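Local coordinates for putative capsular polysaccharide biosynthesis protein (Streptococcus pneumoniae serotype 4, PDB 6EWJ) that is probably a pyridoxal-phosphate-dependent sugar aminotransferase that serves teichoic acid biosynthesis in the pneumococcus, at residues E82-A87 with K130-V135. Residues are numbered along the deposited sequence; the frame is centred on the assembly and turned at random.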
# COMPACT_ATOMS: atom_id res chain seq x y z
N GLU A 82 10.18 -17.20 -15.08
CA GLU A 82 10.50 -17.90 -13.83
C GLU A 82 11.34 -17.01 -12.90
O GLU A 82 12.18 -16.19 -13.36
CB GLU A 82 11.22 -19.21 -14.11
CG GLU A 82 10.30 -20.23 -14.77
CD GLU A 82 11.00 -21.49 -15.21
OE1 GLU A 82 12.25 -21.59 -15.11
OE2 GLU A 82 10.27 -22.41 -15.66
N VAL A 83 11.04 -17.09 -11.61
CA VAL A 83 11.80 -16.38 -10.59
C VAL A 83 12.21 -17.35 -9.54
O VAL A 83 11.38 -18.03 -8.96
CB VAL A 83 11.00 -15.25 -9.89
CG1 VAL A 83 11.87 -14.53 -8.86
CG2 VAL A 83 10.47 -14.29 -10.91
N ILE A 84 13.51 -17.41 -9.28
CA ILE A 84 14.03 -18.35 -8.33
C ILE A 84 14.06 -17.75 -6.92
O ILE A 84 14.54 -16.63 -6.72
CB ILE A 84 15.44 -18.83 -8.75
CG1 ILE A 84 15.30 -19.80 -9.92
CG2 ILE A 84 16.14 -19.48 -7.59
CD1 ILE A 84 16.58 -20.22 -10.60
N VAL A 85 13.59 -18.53 -5.97
CA VAL A 85 13.61 -18.17 -4.57
C VAL A 85 14.06 -19.37 -3.73
O VAL A 85 13.84 -20.51 -4.13
CB VAL A 85 12.24 -17.75 -4.03
CG1 VAL A 85 11.79 -16.50 -4.73
CG2 VAL A 85 11.17 -18.84 -4.20
N PRO A 86 14.64 -19.12 -2.54
CA PRO A 86 14.89 -20.26 -1.67
C PRO A 86 13.63 -20.90 -1.14
O PRO A 86 12.60 -20.21 -0.99
CB PRO A 86 15.70 -19.65 -0.52
CG PRO A 86 16.18 -18.30 -0.99
CD PRO A 86 15.13 -17.86 -1.97
N ALA A 87 13.71 -22.21 -0.89
CA ALA A 87 12.62 -22.96 -0.25
C ALA A 87 12.46 -22.54 1.21
O ALA A 87 11.34 -22.62 1.76
CB ALA A 87 12.86 -24.45 -0.39
N LYS A 130 14.28 -15.12 -15.13
CA LYS A 130 14.57 -13.68 -15.17
C LYS A 130 15.23 -13.11 -13.93
O LYS A 130 16.00 -12.13 -14.02
CB LYS A 130 13.30 -12.87 -15.42
CG LYS A 130 12.56 -13.16 -16.71
CD LYS A 130 13.45 -13.11 -17.95
CE LYS A 130 12.61 -13.21 -19.21
NZ LYS A 130 13.46 -13.10 -20.39
N VAL A 131 14.93 -13.67 -12.76
CA VAL A 131 15.31 -13.07 -11.49
C VAL A 131 15.65 -14.16 -10.49
O VAL A 131 15.02 -15.23 -10.48
CB VAL A 131 14.19 -12.19 -10.90
CG1 VAL A 131 14.49 -11.77 -9.47
CG2 VAL A 131 13.99 -10.94 -11.75
N ILE A 132 16.64 -13.88 -9.66
CA ILE A 132 16.94 -14.68 -8.50
C ILE A 132 16.74 -13.76 -7.30
O ILE A 132 17.26 -12.62 -7.28
CB ILE A 132 18.39 -15.22 -8.51
CG1 ILE A 132 18.59 -16.14 -9.70
CG2 ILE A 132 18.67 -15.99 -7.22
CD1 ILE A 132 20.02 -16.45 -10.05
N ILE A 133 16.01 -14.27 -6.29
CA ILE A 133 15.80 -13.56 -5.02
C ILE A 133 16.46 -14.30 -3.82
O ILE A 133 15.79 -15.07 -3.12
CB ILE A 133 14.27 -13.31 -4.72
CG1 ILE A 133 13.56 -12.71 -5.95
CG2 ILE A 133 14.11 -12.37 -3.50
CD1 ILE A 133 12.06 -12.43 -5.76
N PRO A 134 17.76 -14.06 -3.55
CA PRO A 134 18.32 -14.49 -2.28
C PRO A 134 17.69 -13.74 -1.09
O PRO A 134 17.33 -12.55 -1.25
CB PRO A 134 19.81 -14.10 -2.39
CG PRO A 134 20.03 -13.66 -3.81
CD PRO A 134 18.69 -13.15 -4.25
N VAL A 135 17.61 -14.40 0.06
CA VAL A 135 17.21 -13.76 1.28
C VAL A 135 18.37 -13.65 2.26
O VAL A 135 19.09 -14.64 2.51
CB VAL A 135 16.01 -14.46 1.95
CG1 VAL A 135 16.30 -15.89 2.34
CG2 VAL A 135 15.54 -13.73 3.19
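Lys130 N, Ile84 N and Ile133 N each spend their hydrogen on a carbonyl across the gap, and these three bonds tie the two strands together in parallel. Lys130 N gives to Glu82 O at 2.9 Å, Ile84 N to Val131 O at 2.9 Å, and Ile133 N to Ile84 O at 2.8 Å, the last almost in line with its carbonyl (C=O...N 171°). The ladder ends at Pro86, which has no N-H to offer; its ring turns CD to Ile133 O instead, 3.1 Å away, and that oxygen is buried without a hydrogen-bond partner in the model. Strands 82-86 and 129-132 are inner neighbours in the central, mostly parallel sheet of the PLP-aminotransferase fold, with strand 103-107 beyond the first and strand 172-177 beyond the second.

On one face Val83, Val131 and Ile133 pack together. Val83 holds CG1 anti to its backbone N (chi1 -179°), which carries this methyl to Val131 CG1 at 3.9 Å and to Ile133 CD1 at 3.7 Å. Val85 lies alongside Ile133, both pointing the same way, while helix 92-99 covers Val83 and Val85 through Ile97. On the other face Ile84 CB rests 4.2 Å from Ile132 CG1. At the end of strand 82-86, Pro86 CG meets CG1 of Val135, a residue beyond the end of strand 129-132, and the Val135 side chain lies about 5 Å from that of His179, a pyridoxal-phosphate-binding residue.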